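Local coordinates for protein oxidase/hydroxylase (Streptomyces hygroscopicus subsp. hygroscopicus, PDB 4XCA) that probably acts as a 2-oxoglutarate-dependent, non-haem metal oxygenase in orthosomycin biosynthesis, binding the metal and 2-oxoglutarate inside a double-stranded beta helix, at residues V98-G103 and L179-F184; R84-Y89 and T227-W232. All blocks are in the same frame, centred on the assembly; numbering follows the deposited sequence.

Contact 1 of 2, residues V98-G103 and L179-F184; sequences VLYLHG and LVDSGF. With NI (nickel (II) ion), chain E; AKG (2-oxoglutaric acid), chain F.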
loop_
_atom_site.group_PDB
_atom_site.type_symbol
_atom_site.label_atom_id
_atom_site.label_comp_id
_atom_site.label_asym_id
_atom_site.label_seq_id
_atom_site.Cartn_x
_atom_site.Cartn_y
_atom_site.Cartn_z
ATOM N N VAL A 98 24.106 13.981 22.512
ATOM C CA VAL A 98 23.035 13.028 22.305
ATOM C C VAL A 98 22.325 13.435 21.008
ATOM O O VAL A 98 22.559 14.527 20.493
ATOM C CB VAL A 98 22.070 13.009 23.531
ATOM C CG1 VAL A 98 21.426 14.380 23.713
ATOM C CG2 VAL A 98 21.015 11.884 23.428
ATOM N N LEU A 99 21.515 12.542 20.453
ATOM C CA LEU A 99 20.689 12.858 19.307
ATOM C C LEU A 99 19.333 12.216 19.539
ATOM O O LEU A 99 19.208 10.996 19.529
ATOM C CB LEU A 99 21.318 12.360 18.002
ATOM C CG LEU A 99 20.622 12.712 16.680
ATOM C CD1 LEU A 99 20.534 14.218 16.456
ATOM C CD2 LEU A 99 21.378 12.088 15.553
ATOM N N TYR A 100 18.318 13.036 19.768
ATOM C CA TYR A 100 17.011 12.507 20.092
ATOM C C TYR A 100 16.340 11.919 18.851
ATOM O O TYR A 100 16.796 12.133 17.724
ATOM C CB TYR A 100 16.165 13.598 20.729
ATOM C CG TYR A 100 16.752 14.087 22.036
ATOM C CD1 TYR A 100 17.337 13.197 22.933
ATOM C CD2 TYR A 100 16.746 15.440 22.368
ATOM C CE1 TYR A 100 17.872 13.635 24.137
ATOM C CE2 TYR A 100 17.296 15.885 23.572
ATOM C CZ TYR A 100 17.851 14.980 24.446
ATOM O OH TYR A 100 18.390 15.416 25.639
ATOM N N LEU A 101 15.278 11.154 19.069
ATOM C CA LEU A 101 14.609 10.456 17.980
ATOM C C LEU A 101 13.989 11.398 16.962
ATOM O O LEU A 101 13.351 12.389 17.317
ATOM C CB LEU A 101 13.535 9.533 18.531
ATOM C CG LEU A 101 13.978 8.328 19.360
ATOM C CD1 LEU A 101 12.763 7.502 19.703
ATOM C CD2 LEU A 101 15.048 7.486 18.632
ATOM N N HIS A 102 14.208 11.086 15.692
ATOM C CA HIS A 102 13.597 11.808 14.583
ATOM C C HIS A 102 13.274 10.801 13.479
ATOM O O HIS A 102 13.813 9.701 13.465
ATOM C CB HIS A 102 14.518 12.918 14.070
ATOM C CG HIS A 102 15.893 12.448 13.716
ATOM N ND1 HIS A 102 16.821 12.067 14.666
ATOM C CD2 HIS A 102 16.496 12.282 12.514
ATOM C CE1 HIS A 102 17.935 11.689 14.064
ATOM N NE2 HIS A 102 17.765 11.810 12.757
ATOM N N GLY A 103 12.392 11.172 12.562
ATOM C CA GLY A 103 11.955 10.253 11.535
ATOM C C GLY A 103 10.690 9.546 11.979
ATOM O O GLY A 103 10.009 10.013 12.896
ATOM N N LEU A 179 13.139 8.960 24.633
ATOM C CA LEU A 179 13.161 7.504 24.671
ATOM C C LEU A 179 14.581 6.935 24.620
ATOM O O LEU A 179 14.804 5.833 25.120
ATOM C CB LEU A 179 12.342 6.908 23.529
ATOM C CG LEU A 179 10.826 7.130 23.536
ATOM C CD1 LEU A 179 10.224 6.392 22.359
ATOM C CD2 LEU A 179 10.197 6.667 24.843
ATOM N N VAL A 180 15.545 7.655 24.032
ATOM C CA VAL A 180 16.909 7.118 23.991
ATOM C C VAL A 180 17.502 7.081 25.413
ATOM O O VAL A 180 18.440 6.333 25.677
ATOM C CB VAL A 180 17.861 7.911 23.020
ATOM C CG1 VAL A 180 17.217 8.077 21.633
ATOM C CG2 VAL A 180 18.310 9.260 23.604
ATOM N N ASP A 181 16.919 7.863 26.324
ATOM C CA ASP A 181 17.285 7.835 27.741
ATOM C C ASP A 181 16.324 6.974 28.568
ATOM O O ASP A 181 16.749 6.188 29.404
ATOM C CB ASP A 181 17.319 9.250 28.318
ATOM C CG ASP A 181 18.382 10.126 27.672
ATOM O OD1 ASP A 181 19.547 9.695 27.545
ATOM O OD2 ASP A 181 18.047 11.260 27.290
ATOM N N SER A 182 15.026 7.126 28.327
ATOM C CA SER A 182 14.017 6.413 29.111
ATOM C C SER A 182 13.982 4.930 28.799
ATOM O O SER A 182 13.792 4.116 29.696
ATOM C CB SER A 182 12.630 6.998 28.865
ATOM O OG SER A 182 12.586 8.369 29.226
ATOM N N GLY A 183 14.149 4.596 27.520
ATOM C CA GLY A 183 13.982 3.237 27.044
ATOM C C GLY A 183 12.616 3.097 26.405
ATOM O O GLY A 183 11.729 3.909 26.631
ATOM N N PHE A 184 12.456 2.074 25.583
ATOM C CA PHE A 184 11.184 1.797 24.935
ATOM C C PHE A 184 11.231 0.325 24.553
ATOM O O PHE A 184 12.301 -0.178 24.233
ATOM C CB PHE A 184 10.978 2.700 23.725
ATOM C CG PHE A 184 9.591 2.650 23.147
ATOM C CD1 PHE A 184 9.325 1.902 22.006
ATOM C CD2 PHE A 184 8.552 3.354 23.739
ATOM C CE1 PHE A 184 8.044 1.865 21.459
ATOM C CE2 PHE A 184 7.264 3.319 23.200
ATOM C CZ PHE A 184 7.010 2.575 22.053
HETATM NI NI NI E . 19.127 10.876 11.278
HETATM C C1 AKG F . 21.854 12.062 11.394
HETATM O O1 AKG F . 20.756 12.475 10.949
HETATM O O2 AKG F . 22.888 12.751 11.249
HETATM C C2 AKG F . 21.937 10.737 12.105
HETATM O O5 AKG F . 21.001 9.963 12.065
HETATM C C3 AKG F . 23.201 10.406 12.859
HETATM C C4 AKG F . 23.235 8.936 13.185
HETATM C C5 AKG F . 24.462 8.666 14.028
HETATM O O3 AKG F . 24.826 7.481 14.229
HETATM O O4 AKG F . 25.120 9.613 14.551
HETATM O O HOH W 1 17.836 11.458 10.021
HETATM O O HOH W 2 19.715 9.836 9.578
#
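Leu101 and Val180 meet where strand 99-102, at the edge of the minor sheet of the double-stranded beta helix, is backed by the short helix 179-182. The contact between the two segments is apolar. Leu101 carries much of it: CD2 lies 3.7 Å from Val180 CG1, the two side chains sliding past each other in opposite directions, while CD1 reaches Leu179 CD1 at 3.8 Å from a nearly perpendicular approach. Val180 has CG1 anti to its carbonyl carbon (chi1 -51°), which sends that methyl to Leu101 and leaves CG2 for Val98 CG2, 3.8 Å off, and for the edge of the Tyr100 ring. Shortening Leu101 to an alanine would probably open a gap between the strand and the side chains of Leu179 and Val180 and leave the helix less firmly seated on the strand. The polar ends of Tyr100 and Asp181 turn to Arg210: its NH2 meets Tyr100 OH by a hydrogen bond and Asp181 OD2 by a salt bridge, tying the neighbouring side chains to one guanidinium. Glu253 likewise bridges the backbones of Leu101 and Leu179.

The other side of the strand serves the active site. Leu99 CD2 packs 3.7 Å from C3 of 2-oxoglutarate. His102 NE2 binds nickel at 2.2 Å, beside His206, two waters and the chelating O1 and O5 of 2-oxoglutarate. The imidazole is fixed in rotation from its far side, since His102 ND1 donates to Tyr100 O at 3.1 Å, nearly straight (168°), with the acceptor only 3° out of the ring plane.

Contact 2 of 2, residues R84-Y89 and T227-W232; sequences RLLEGY and TFFTEW. With AKG (2-oxoglutaric acid), chain F.
A classic beta bulge in strand 83-93 of the major sheet of the double-stranded beta helix, where Leu86 and Glu87 both face Gly223, receives the irregular segment 227-232 that follows strand 217-226. At the bulge itself, Trp232 N donates to Leu86 O at 2.7 Å, almost straight (169°). The side chain of Arg84 makes the second hydrogen bond. Its chain is extended, with CG anti to the backbone N (chi1 167°), and carries the guanidinium past Thr227 to the carbonyl of Phe229, where NH1 reaches Phe229 O at 2.7 Å through a bent bond. Glu231 lies across the same group: its CG sits over one guanidinium face, and Arg84 NH2 forms a long salt bridge of 3.8 Å to Glu231 OE2. A water bridges the pair as well, accepting from Arg84 NE and donating to Glu231 OE2 and Leu85 O. Leu86 packs on Phe229, CD1 lying 4.1 Å from Phe229 CB, while the Phe229 ring packs edge-to-face on Phe228 of the third subunit, so the segment also belongs to a subunit interface. Glu87 crosses Trp232 at a slant, OE2 3.7 Å from Trp232 CE3, its carboxylate turned 24° from the indole plane, and gives OE1 to Tyr135 OH. Two residues on, the strand enters the 2-oxoglutarate pocket: Tyr89 OH donates to O2 of the ligand at 2.6 Å, with that oxygen near the plane of the ring.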
loop_
_atom_site.group_PDB
_atom_site.type_symbol
_atom_site.label_atom_id
_atom_site.label_comp_id
_atom_site.label_asym_id
_atom_site.label_seq_id
_atom_site.Cartn_x
_atom_site.Cartn_y
_atom_site.Cartn_z
ATOM N N ARG A 84 20.128 11.702 -7.097
ATOM C CA ARG A 84 20.706 13.003 -6.806
ATOM C C ARG A 84 21.303 13.031 -5.390
ATOM O O ARG A 84 20.699 12.511 -4.453
ATOM C CB ARG A 84 19.633 14.097 -6.973
ATOM C CG ARG A 84 20.049 15.438 -6.407
ATOM C CD ARG A 84 19.037 16.539 -6.604
ATOM N NE ARG A 84 19.741 17.815 -6.670
ATOM C CZ ARG A 84 19.161 19.003 -6.743
ATOM N NH1 ARG A 84 17.839 19.110 -6.742
ATOM N NH2 ARG A 84 19.913 20.091 -6.814
ATOM N N LEU A 85 22.492 13.619 -5.236
ATOM C CA LEU A 85 23.072 13.847 -3.911
ATOM C C LEU A 85 22.337 14.976 -3.183
ATOM O O LEU A 85 22.390 16.131 -3.590
ATOM C CB LEU A 85 24.562 14.178 -4.011
ATOM C CG LEU A 85 25.273 14.434 -2.675
ATOM C CD1 LEU A 85 25.228 13.190 -1.781
ATOM C CD2 LEU A 85 26.706 14.865 -2.916
ATOM N N LEU A 86 21.646 14.643 -2.104
ATOM C CA LEU A 86 20.793 15.622 -1.441
ATOM C C LEU A 86 21.547 16.408 -0.361
ATOM O O LEU A 86 21.238 17.571 -0.092
ATOM C CB LEU A 86 19.575 14.925 -0.845
ATOM C CG LEU A 86 18.291 14.954 -1.676
ATOM C CD1 LEU A 86 18.514 15.258 -3.135
ATOM C CD2 LEU A 86 17.534 13.674 -1.510
ATOM N N GLU A 87 22.531 15.754 0.254
ATOM C CA GLU A 87 23.372 16.370 1.278
ATOM C C GLU A 87 24.597 15.499 1.524
ATOM O O GLU A 87 24.594 14.301 1.200
ATOM C CB GLU A 87 22.593 16.554 2.582
ATOM C CG GLU A 87 22.051 15.242 3.144
ATOM C CD GLU A 87 21.180 15.424 4.390
ATOM O OE1 GLU A 87 20.261 14.592 4.579
ATOM O OE2 GLU A 87 21.416 16.382 5.178
ATOM N N GLY A 88 25.627 16.095 2.112
ATOM C CA GLY A 88 26.827 15.377 2.510
ATOM C C GLY A 88 27.526 16.147 3.610
ATOM O O GLY A 88 28.001 17.260 3.379
ATOM N N TYR A 89 27.577 15.582 4.814
ATOM C CA TYR A 89 28.096 16.334 5.962
ATOM C C TYR A 89 28.845 15.406 6.919
ATOM O O TYR A 89 28.715 14.190 6.847
ATOM C CB TYR A 89 26.952 17.090 6.698
ATOM C CG TYR A 89 25.883 16.174 7.267
ATOM C CD1 TYR A 89 24.766 15.823 6.516
ATOM C CD2 TYR A 89 26.008 15.633 8.542
ATOM C CE1 TYR A 89 23.804 14.963 7.020
ATOM C CE2 TYR A 89 25.049 14.769 9.057
ATOM C CZ TYR A 89 23.951 14.443 8.292
ATOM O OH TYR A 89 22.996 13.600 8.807
ATOM N N THR A 227 16.104 12.895 -8.536
ATOM C CA THR A 227 16.560 14.140 -9.132
ATOM C C THR A 227 15.601 15.311 -8.924
ATOM O O THR A 227 16.003 16.466 -9.031
ATOM C CB THR A 227 16.826 13.957 -10.646
ATOM O OG1 THR A 227 15.636 13.503 -11.302
ATOM C CG2 THR A 227 17.937 12.938 -10.855
ATOM N N PHE A 228 14.343 15.033 -8.603
ATOM C CA PHE A 228 13.378 16.118 -8.439
ATOM C C PHE A 228 13.263 16.606 -6.991
ATOM O O PHE A 228 12.540 17.563 -6.709
ATOM C CB PHE A 228 11.996 15.699 -8.977
ATOM C CG PHE A 228 11.543 14.341 -8.519
ATOM C CD1 PHE A 228 11.761 13.217 -9.308
ATOM C CD2 PHE A 228 10.906 14.186 -7.304
ATOM C CE1 PHE A 228 11.338 11.975 -8.897
ATOM C CE2 PHE A 228 10.488 12.934 -6.877
ATOM C CZ PHE A 228 10.701 11.833 -7.669
ATOM N N PHE A 229 13.986 15.981 -6.075
ATOM C CA PHE A 229 14.026 16.490 -4.707
ATOM C C PHE A 229 15.036 17.614 -4.678
ATOM O O PHE A 229 16.042 17.541 -5.382
ATOM C CB PHE A 229 14.445 15.415 -3.681
ATOM C CG PHE A 229 13.320 14.539 -3.185
ATOM C CD1 PHE A 229 12.180 14.327 -3.946
ATOM C CD2 PHE A 229 13.422 13.918 -1.944
ATOM C CE1 PHE A 229 11.164 13.504 -3.481
ATOM C CE2 PHE A 229 12.404 13.094 -1.469
ATOM C CZ PHE A 229 11.279 12.880 -2.234
ATOM N N THR A 230 14.800 18.621 -3.842
ATOM C CA THR A 230 15.797 19.656 -3.618
ATOM C C THR A 230 16.865 19.190 -2.617
ATOM O O THR A 230 16.615 18.299 -1.790
ATOM C CB THR A 230 15.160 20.954 -3.097
ATOM O OG1 THR A 230 14.532 20.706 -1.836
ATOM C CG2 THR A 230 14.125 21.451 -4.063
ATOM N N GLU A 231 18.056 19.784 -2.717
ATOM C CA GLU A 231 19.136 19.546 -1.763
ATOM C C GLU A 231 18.621 19.864 -0.387
ATOM O O GLU A 231 17.774 20.749 -0.233
ATOM C CB GLU A 231 20.366 20.389 -2.082
ATOM C CG GLU A 231 20.919 20.127 -3.469
ATOM C CD GLU A 231 22.274 20.765 -3.684
ATOM O OE1 GLU A 231 22.599 21.741 -2.965
ATOM O OE2 GLU A 231 23.018 20.275 -4.561
ATOM N N TRP A 232 19.097 19.130 0.609
ATOM C CA TRP A 232 18.447 19.211 1.898
ATOM C C TRP A 232 18.661 20.574 2.520
ATOM O O TRP A 232 19.765 21.112 2.521
ATOM C CB TRP A 232 18.915 18.133 2.872
ATOM C CG TRP A 232 18.173 18.294 4.173
ATOM C CD1 TRP A 232 16.892 17.886 4.446
ATOM C CD2 TRP A 232 18.630 18.986 5.343
ATOM N NE1 TRP A 232 16.539 18.256 5.726
ATOM C CE2 TRP A 232 17.589 18.928 6.299
ATOM C CE3 TRP A 232 19.827 19.632 5.685
ATOM C CZ2 TRP A 232 17.716 19.479 7.575
ATOM C CZ3 TRP A 232 19.944 20.195 6.946
ATOM C CH2 TRP A 232 18.895 20.114 7.875
HETATM C C1 AKG F . 21.854 12.062 11.394
HETATM O O1 AKG F . 20.756 12.475 10.949
HETATM O O2 AKG F . 22.888 12.751 11.249
HETATM C C2 AKG F . 21.937 10.737 12.105
HETATM O O5 AKG F . 21.001 9.963 12.065
HETATM C C3 AKG F . 23.201 10.406 12.859
HETATM C C4 AKG F . 23.235 8.936 13.185
HETATM C C5 AKG F . 24.462 8.666 14.028
HETATM O O3 AKG F . 24.826 7.481 14.229
HETATM O O4 AKG F . 25.120 9.613 14.551
HETATM O O HOH W 3 22.508 18.007 -5.829
#

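How the contacts relate
The two contacts lie on opposite sides of the chain's centre, their own centres 26 Å apart and their nearest atoms about 7 Å apart. Along the chain, contact 1 is nested within the loop closed by contact 2: strand 83-93 comes first, strand 99-102 follows as the next strand, then segments 179-184 and 227-232. The two strands belong to different sheets, 83-93 to the six-stranded and 99-102 to the four-stranded one, with 2-oxoglutarate between them touched by both. Contact 1 supplies a metal ligand and contact 2 a tyrosine that binds 2-oxoglutarate, while their second segments pack outside the metal and 2-oxoglutarate site, both also reaching neighbouring subunits, 227-232 far more extensively.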